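Local coordinates for protein carbohydrate binding module (Escherichia coli, PDB 2XFD) that binds glycans such as cellobiose through a bound calcium ion, as a calcium-dependent carbohydrate-binding module related to xylan-binding modules, at residues N3-R8 with V18-G23; V64-V69 with T73-N78. All blocks are in the same frame, centred on the assembly; numbering follows the deposited sequence.

How the interactions relate
Interaction 1 faces across the interior of a beta-sandwich. Interaction 2 closes a hairpin at one side of it and helps hold a calcium ion. Their centres lie about 11 Å apart. They meet because strands 4-11 and 62-69 are antiparallel neighbours in one sheet. T6 O is 2.8 Å from V68 N, and R8 O is 2.8 Å from D65 N; both are probable hydrogen bonds. V7 of interaction 1 also packs on I67 of interaction 2. The sugar lies elsewhere, at the second calcium ion with D56, D61, W86 and H101. The side chain of V64 is about 14 Å from a bound glucose and about 13 Å from that calcium ion.

Interaction 1. Residues N3-R8 with V18-G23; sequences NSITVR and VSLQVG
I5 meets L20 and V22, and V7 meets L20, in the buried layer between the two antiparallel sheets of a beta-sandwich. Strand 4-8 belongs to one sheet and strand 18-22 to the other. Their axes are 9.6 Å apart at closest approach and run at 149° to each other. No hydrogen bond joins the two segments; apolar side-chain carbons make the contact, mostly methyls.

I5, V7, L20 and V22 all point toward the facing strand. L20 buries the most surface here. Its CG is anti to the backbone N (chi1 175°), and this carries the two methyls toward the facing strand. I5 and L20 cross obliquely. The two branches of I5 have different partners: CG2 meets L20, while CG1 carries CD1 over to V22, where CD1 lies 4.2 Å from V22 CG2. V7 comes to L20 from the next inward position on the same strand, with CG2 4.3 Å from L20 CD1. That leucine methyl therefore sits against both I5 and V7.

Neighbouring residues extend this core. I49 of strand 48-53 touches both I5 and L20, and W30 of strand 25-31 packs on L20. T6 points away from the contact, and its hydroxyl bonds to that of T40.

The methyl CG2 of I5 fits against both ends of the leucine fork, 4.0 Å from L20 CD1 and 4.0 Å from L20 CD2.

Interaction 2. Residues V64-V69 with T73-N78; sequences VDYIVV and TRQAEN. With CA (calcium ion), chain D.
D65, Q75 and E77 converge on one calcium ion. D65 grips it twice, through its backbone O and through OD1, which is 2.3 Å from the calcium. Its side chain has CG anti to the backbone N (chi1 -166°), which brings OD1 round to the metal beside its own carbonyl. Q75 lies alongside D65, pointing the same way. The bend at chi2 (-67°) turns OE1 of Q75 back to the ion, which it binds at 2.3 Å. E77 is also bent at chi2 and binds in bidentate fashion, OE1 and OE2 each 2.5 Å from the calcium. A water and E98 complete the site. The Q75 OE1 also lies at the edge of the Y66 ring, near its plane.

Strands 62-69 and 72-75 form a beta hairpin at this point of the beta-sandwich. I67 and R74 are a hydrogen-bonded pair: R74 N gives a nearly straight bond to I67 O at 2.8 Å, and I67 N bonds back to R74 O. Beyond them, A76 N reaches D65 O at 3.2 Å from above the carbonyl plane. That oxygen thus serves both the metal and the hairpin. D65 N and Y66 O both pair with the backbone of R8 on the neighbouring strand, consistent with a classic beta bulge.

R74 runs extended from CG to NE beneath V69. V69 CG2 sits 3.7 Å over the centre of one guanidinium face. NE bonds to Q72, NH1 to the carbonyls of F108 and N110, and NH2 to that of V111. With an alanine here, the carbonyls of F108, N110 and V111 would probably lose their guanidinium donors, and V69 its flat partner. A water bridges R74 NH2 and V69 O, 2.8 Å from the latter.

Interaction 1. Residues N3-R8 with V18-G23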
ATOM      1  N   ASN A   3       5.216   5.206 -16.816  1.00  7.94           N
ATOM      2  CA  ASN A   3       4.573   4.046 -16.188  1.00  6.31           C
ATOM      3  C   ASN A   3       3.267   4.394 -15.613  1.00  6.75           C
ATOM      4  O   ASN A   3       3.043   5.577 -15.227  1.00 11.21           O
ATOM      5  CB  ASN A   3       5.541   3.557 -15.117  1.00  6.83           C
ATOM      6  CG  ASN A   3       6.873   3.210 -15.767  1.00  7.76           C
ATOM      7  OD1 ASN A   3       6.928   2.328 -16.584  1.00  8.53           O
ATOM      8  ND2 ASN A   3       7.950   3.908 -15.364  1.00  9.43           N
ATOM      9  N   SER A   4       2.361   3.461 -15.580  1.00  6.65           N
ATOM     10  CA  SER A   4       1.042   3.605 -14.968  1.00  6.89           C
ATOM     11  C   SER A   4       0.910   2.620 -13.835  1.00  5.66           C
ATOM     12  O   SER A   4       1.199   1.438 -14.005  1.00  6.44           O
ATOM     13  CB  SER A   4      -0.052   3.366 -16.038  1.00  9.14           C
ATOM     14  OG  SER A   4      -1.313   3.644 -15.468  1.00 11.76           O
ATOM     15  N   ILE A   5       0.473   3.113 -12.688  1.00  5.18           N
ATOM     16  CA  ILE A   5       0.282   2.281 -11.521  1.00  4.87           C
ATOM     17  C   ILE A   5      -1.090   2.522 -10.947  1.00  4.59           C
ATOM     18  O   ILE A   5      -1.485   3.675 -10.670  1.00  6.17           O
ATOM     19  CB  ILE A   5       1.367   2.554 -10.412  1.00  5.35           C
ATOM     20  CG1 ILE A   5       2.730   2.314 -10.991  1.00  6.22           C
ATOM     21  CG2 ILE A   5       1.078   1.673  -9.213  1.00  6.07           C
ATOM     22  CD1 ILE A   5       3.885   2.783 -10.071  1.00  7.96           C
ATOM     23  N   THR A   6      -1.858   1.465 -10.753  1.00  4.39           N
ATOM     24  CA  THR A   6      -3.160   1.507 -10.099  1.00  4.22           C
ATOM     25  C   THR A   6      -3.070   0.777  -8.747  1.00  4.21           C
ATOM     26  O   THR A   6      -2.547  -0.337  -8.717  1.00  5.55           O
ATOM     27  CB  THR A   6      -4.254   0.913 -10.933  1.00  5.29           C
ATOM     28  OG1 THR A   6      -4.390   1.654 -12.128  1.00  7.73           O
ATOM     29  CG2 THR A   6      -5.586   0.820 -10.253  1.00  6.89           C
ATOM     30  N   VAL A   7      -3.510   1.402  -7.669  1.00  4.18           N
ATOM     31  CA  VAL A   7      -3.593   0.818  -6.368  1.00  3.64           C
ATOM     32  C   VAL A   7      -5.061   0.497  -6.086  1.00  3.84           C
ATOM     33  O   VAL A   7      -5.904   1.378  -6.194  1.00  4.65           O
ATOM     34  CB  VAL A   7      -3.021   1.760  -5.312  1.00  4.20           C
ATOM     35  CG1 VAL A   7      -3.143   1.173  -3.901  1.00  5.68           C
ATOM     36  CG2 VAL A   7      -1.605   2.126  -5.639  1.00  5.28           C
ATOM     37  N   ARG A   8      -5.368  -0.746  -5.690  1.00  3.86           N
ATOM     38  CA  ARG A   8      -6.713  -1.110  -5.254  1.00  3.82           C
ATOM     39  C   ARG A   8      -6.655  -1.309  -3.732  1.00  3.62           C
ATOM     40  O   ARG A   8      -5.969  -2.208  -3.256  1.00  4.11           O
ATOM     41  CB  ARG A   8      -7.183  -2.381  -5.954  1.00  6.17           C
ATOM     42  CG  ARG A   8      -8.622  -2.688  -5.549  1.00  9.04           C
ATOM     43  CD  ARG A   8      -9.435  -3.334  -6.488  1.00 14.49           C
ATOM     44  NE  ARG A   8     -10.826  -3.433  -6.197  1.00 10.38           N
ATOM     45  CZ  ARG A   8     -11.842  -2.679  -6.651  1.00  9.03           C
ATOM     46  NH1 ARG A   8     -13.070  -3.057  -6.336  1.00 10.10           N
ATOM     47  NH2 ARG A   8     -11.656  -1.574  -7.338  1.00 10.70           N
ATOM     48  N   VAL A  18      -2.919   6.851   2.285  1.00  5.19           N
ATOM     49  CA  VAL A  18      -1.838   6.082   1.723  1.00  4.95           C
ATOM     50  C   VAL A  18      -1.068   6.920   0.714  1.00  5.08           C
ATOM     51  O   VAL A  18      -1.598   7.822   0.043  1.00  6.72           O
ATOM     52  CB  VAL A  18      -2.286   4.779   1.076  1.00  5.57           C
ATOM     53  CG1 VAL A  18      -2.838   3.861   2.126  1.00  6.97           C
ATOM     54  CG2 VAL A  18      -3.236   5.011  -0.079  1.00  7.13           C
ATOM     55  N   SER A  19       0.181   6.567   0.575  1.00  5.16           N
ATOM     56  CA  SER A  19       1.096   7.143  -0.415  1.00  6.10           C
ATOM     57  C   SER A  19       1.647   6.053  -1.311  1.00  5.00           C
ATOM     58  O   SER A  19       2.156   5.051  -0.841  1.00  6.99           O
ATOM     59  CB  SER A  19       2.242   7.826   0.320  1.00  7.91           C
ATOM     60  OG  SER A  19       1.782   8.943   1.046  1.00 11.21           O
ATOM     61  N   LEU A  20       1.580   6.315  -2.597  1.00  5.13           N
ATOM     62  CA  LEU A  20       2.306   5.518  -3.593  1.00  4.48           C
ATOM     63  C   LEU A  20       3.714   6.118  -3.717  1.00  4.55           C
ATOM     64  O   LEU A  20       3.815   7.307  -4.046  1.00  5.07           O
ATOM     65  CB  LEU A  20       1.590   5.602  -4.949  1.00  5.00           C
ATOM     66  CG  LEU A  20       2.312   4.910  -6.067  1.00  5.99           C
ATOM     67  CD1 LEU A  20       2.488   3.419  -5.904  1.00  7.09           C
ATOM     68  CD2 LEU A  20       1.584   5.196  -7.376  1.00  7.56           C
ATOM     69  N   GLN A  21       4.715   5.321  -3.468  1.00  4.67           N
ATOM     70  CA  GLN A  21       6.110   5.767  -3.495  1.00  4.85           C
ATOM     71  C   GLN A  21       6.899   4.966  -4.512  1.00  4.83           C
ATOM     72  O   GLN A  21       6.647   3.756  -4.657  1.00  5.80           O
ATOM     73  CB  GLN A  21       6.729   5.591  -2.114  1.00  6.38           C
ATOM     74  CG  GLN A  21       5.992   6.312  -1.017  1.00  9.19           C
ATOM     75  CD  GLN A  21       6.572   5.984   0.353  1.00 11.68           C
ATOM     76  OE1 GLN A  21       6.882   4.849   0.670  1.00 13.30           O
ATOM     77  NE2 GLN A  21       6.621   6.963   1.168  1.00 23.39           N
ATOM     78  N   VAL A  22       7.837   5.586  -5.180  1.00  5.28           N
ATOM     79  CA  VAL A  22       8.719   4.893  -6.080  1.00  5.02           C
ATOM     80  C   VAL A  22      10.150   5.358  -5.755  1.00  5.68           C
ATOM     81  O   VAL A  22      10.433   6.581  -5.827  1.00  6.46           O
ATOM     82  CB  VAL A  22       8.366   5.100  -7.539  1.00  5.85           C
ATOM     83  CG1 VAL A  22       9.368   4.378  -8.414  1.00  8.33           C
ATOM     84  CG2 VAL A  22       6.985   4.598  -7.819  1.00  6.85           C
ATOM     85  N   GLY A  23      11.031   4.465  -5.331  1.00  6.00           N
ATOM     86  CA  GLY A  23      12.379   4.849  -4.927  1.00  6.28           C
ATOM     87  C   GLY A  23      12.409   5.789  -3.756  1.00  6.74           C
ATOM     88  O   GLY A  23      13.392   6.528  -3.564  1.00  9.54           O
TER

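Interaction 2. Residues V64-V69 with T73-N78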
ATOM      1  N   VAL A  64      -4.867  -3.414   1.309  1.00  4.34           N
ATOM      2  CA  VAL A  64      -4.466  -3.260  -0.091  1.00  3.97           C
ATOM      3  C   VAL A  64      -4.690  -4.567  -0.776  1.00  3.94           C
ATOM      4  O   VAL A  64      -4.107  -5.571  -0.425  1.00  5.35           O
ATOM      5  CB  VAL A  64      -2.954  -2.824  -0.179  1.00  4.48           C
ATOM      6  CG1 VAL A  64      -2.602  -2.621  -1.654  1.00  4.68           C
ATOM      7  CG2 VAL A  64      -2.646  -1.637   0.649  1.00  6.04           C
ATOM      8  N   ASP A  65      -5.564  -4.577  -1.756  1.00  4.41           N
ATOM      9  CA  ASP A  65      -5.805  -5.796  -2.513  1.00  4.87           C
ATOM     10  C   ASP A  65      -4.607  -6.159  -3.385  1.00  4.35           C
ATOM     11  O   ASP A  65      -4.053  -7.284  -3.322  1.00  4.45           O
ATOM     12  CB  ASP A  65      -7.100  -5.711  -3.344  1.00  5.04           C
ATOM     13  CG  ASP A  65      -7.590  -7.020  -3.881  1.00  6.31           C
ATOM     14  OD1 ASP A  65      -6.903  -8.022  -3.779  1.00  6.50           O
ATOM     15  OD2 ASP A  65      -8.720  -7.029  -4.438  1.00  8.56           O
ATOM     16  N   TYR A  66      -4.191  -5.225  -4.203  1.00  3.92           N
ATOM     17  CA  TYR A  66      -3.193  -5.403  -5.213  1.00  3.65           C
ATOM     18  C   TYR A  66      -2.821  -4.033  -5.763  1.00  3.36           C
ATOM     19  O   TYR A  66      -3.518  -3.043  -5.539  1.00  4.30           O
ATOM     20  CB  TYR A  66      -3.625  -6.376  -6.352  1.00  4.73           C
ATOM     21  CG  TYR A  66      -4.894  -5.954  -7.071  1.00  3.84           C
ATOM     22  CD1 TYR A  66      -4.916  -4.943  -7.981  1.00  4.73           C
ATOM     23  CD2 TYR A  66      -6.076  -6.628  -6.846  1.00  6.20           C
ATOM     24  CE1 TYR A  66      -6.071  -4.610  -8.682  1.00  5.22           C
ATOM     25  CE2 TYR A  66      -7.224  -6.298  -7.509  1.00  7.14           C
ATOM     26  CZ  TYR A  66      -7.216  -5.277  -8.423  1.00  7.13           C
ATOM     27  OH  TYR A  66      -8.403  -4.939  -9.079  1.00  8.90           O
ATOM     28  N   ILE A  67      -1.748  -4.022  -6.556  1.00  3.32           N
ATOM     29  CA  ILE A  67      -1.494  -2.941  -7.476  1.00  3.11           C
ATOM     30  C   ILE A  67      -1.432  -3.530  -8.878  1.00  3.44           C
ATOM     31  O   ILE A  67      -1.264  -4.726  -9.079  1.00  4.15           O
ATOM     32  CB  ILE A  67      -0.215  -2.103  -7.145  1.00  4.01           C
ATOM     33  CG1 ILE A  67       1.057  -2.859  -7.471  1.00  3.81           C
ATOM     34  CG2 ILE A  67      -0.280  -1.651  -5.712  1.00  4.43           C
ATOM     35  CD1 ILE A  67       2.292  -2.012  -7.295  1.00  4.87           C
ATOM     36  N   VAL A  68      -1.519  -2.643  -9.897  1.00  3.77           N
ATOM     37  CA  VAL A  68      -1.340  -2.998 -11.271  1.00  3.99           C
ATOM     38  C   VAL A  68      -0.263  -2.056 -11.830  1.00  3.85           C
ATOM     39  O   VAL A  68      -0.391  -0.845 -11.699  1.00  5.04           O
ATOM     40  CB  VAL A  68      -2.645  -2.842 -12.094  1.00  4.08           C
ATOM     41  CG1 VAL A  68      -2.438  -3.419 -13.493  1.00  6.16           C
ATOM     42  CG2 VAL A  68      -3.816  -3.483 -11.379  1.00  6.02           C
ATOM     43  N   VAL A  69       0.781  -2.612 -12.392  1.00  3.61           N
ATOM     44  CA  VAL A  69       1.918  -1.865 -12.910  1.00  4.05           C
ATOM     45  C   VAL A  69       2.012  -2.101 -14.396  1.00  4.42           C
ATOM     46  O   VAL A  69       2.350  -3.224 -14.812  1.00  4.62           O
ATOM     47  CB  VAL A  69       3.226  -2.252 -12.201  1.00  4.28           C
ATOM     48  CG1 VAL A  69       4.362  -1.381 -12.718  1.00  5.93           C
ATOM     49  CG2 VAL A  69       3.104  -2.182 -10.706  1.00  5.06           C
ATOM     50  N   THR A  73      -0.891  -7.197 -12.673  1.00  4.46           N
ATOM     51  CA  THR A  73      -1.392  -7.230 -11.293  1.00  4.27           C
ATOM     52  C   THR A  73      -0.351  -7.852 -10.383  1.00  4.71           C
ATOM     53  O   THR A  73       0.138  -8.955 -10.700  1.00  6.54           O
ATOM     54  CB  THR A  73      -2.719  -7.957 -11.221  1.00  6.58           C
ATOM     55  OG1 THR A  73      -3.717  -7.243 -11.950  1.00  6.75           O
ATOM     56  CG2 THR A  73      -3.232  -8.143  -9.824  1.00  8.01           C
ATOM     57  N   ARG A  74      -0.049  -7.222  -9.270  1.00  3.77           N
ATOM     58  CA  ARG A  74       0.856  -7.712  -8.254  1.00  3.97           C
ATOM     59  C   ARG A  74       0.076  -7.725  -6.947  1.00  3.62           C
ATOM     60  O   ARG A  74      -0.255  -6.663  -6.416  1.00  4.03           O
ATOM     61  CB  ARG A  74       2.102  -6.812  -8.189  1.00  4.05           C
ATOM     62  CG  ARG A  74       2.840  -6.658  -9.508  1.00  4.24           C
ATOM     63  CD  ARG A  74       4.056  -5.847  -9.319  1.00  4.66           C
ATOM     64  NE  ARG A  74       4.729  -5.556 -10.588  1.00  4.79           N
ATOM     65  CZ  ARG A  74       5.789  -4.791 -10.725  1.00  4.86           C
ATOM     66  NH1 ARG A  74       6.396  -4.265  -9.688  1.00  5.40           N
ATOM     67  NH2 ARG A  74       6.239  -4.506 -11.962  1.00  5.94           N
ATOM     68  N   GLN A  75      -0.275  -8.893  -6.467  1.00  3.98           N
ATOM     69  CA  GLN A  75      -1.092  -9.017  -5.258  1.00  3.84           C
ATOM     70  C   GLN A  75      -0.322  -8.552  -4.030  1.00  4.04           C
ATOM     71  O   GLN A  75       0.832  -8.949  -3.847  1.00  4.27           O
ATOM     72  CB  GLN A  75      -1.516 -10.424  -5.059  1.00  4.71           C
ATOM     73  CG  GLN A  75      -2.471 -10.999  -6.105  1.00  5.90           C
ATOM     74  CD  GLN A  75      -3.830 -10.361  -6.097  1.00  6.76           C
ATOM     75  OE1 GLN A  75      -4.268  -9.776  -5.129  1.00  6.77           O
ATOM     76  NE2 GLN A  75      -4.539 -10.463  -7.229  1.00 10.36           N
ATOM     77  N   ALA A  76      -0.946  -7.797  -3.135  1.00  3.84           N
ATOM     78  CA  ALA A  76      -0.251  -7.391  -1.903  1.00  3.69           C
ATOM     79  C   ALA A  76       0.213  -8.569  -1.079  1.00  4.10           C
ATOM     80  O   ALA A  76       1.315  -8.556  -0.527  1.00  4.57           O
ATOM     81  CB  ALA A  76      -1.173  -6.453  -1.120  1.00  4.74           C
ATOM     82  N   GLU A  77      -0.632  -9.600  -0.980  1.00  4.38           N
ATOM     83  CA  GLU A  77      -0.352 -10.784  -0.200  1.00  5.11           C
ATOM     84  C   GLU A  77       0.748 -11.649  -0.781  1.00  5.14           C
ATOM     85  O   GLU A  77       1.238 -12.543  -0.111  1.00  6.28           O
ATOM     86  CB  GLU A  77      -1.643 -11.599   0.033  1.00  6.07           C
ATOM     87  CG  GLU A  77      -2.328 -12.137  -1.239  1.00  6.75           C
ATOM     88  CD  GLU A  77      -3.330 -11.198  -1.858  1.00  6.06           C
ATOM     89  OE1 GLU A  77      -4.357 -11.697  -2.383  1.00  8.41           O
ATOM     90  OE2 GLU A  77      -3.108  -9.969  -1.905  1.00  5.51           O
ATOM     91  N   ASN A  78       1.144 -11.377  -2.039  1.00  5.08           N
ATOM     92  CA  ASN A  78       2.284 -12.070  -2.656  1.00  5.98           C
ATOM     93  C   ASN A  78       3.605 -11.356  -2.424  1.00  5.61           C
ATOM     94  O   ASN A  78       4.612 -11.844  -2.911  1.00  6.77           O
ATOM     95  CB  ASN A  78       2.015 -12.303  -4.161  1.00  6.45           C
ATOM     96  CG  ASN A  78       0.876 -13.275  -4.404  1.00  9.78           C
ATOM     97  OD1 ASN A  78       0.423 -13.972  -3.495  1.00 10.21           O
ATOM     98  ND2 ASN A  78       0.414 -13.346  -5.623  1.00  9.88           N
TER
HETATM   99 CA    CA D1112      -5.223  -9.446  -3.041  1.00  6.03          CA
HETATM  100  O   HOH W   1       4.913  -4.448 -14.607  1.00  6.95           O
HETATM  101  O   HOH W   2      -7.002 -10.883  -3.684  1.00 12.00           O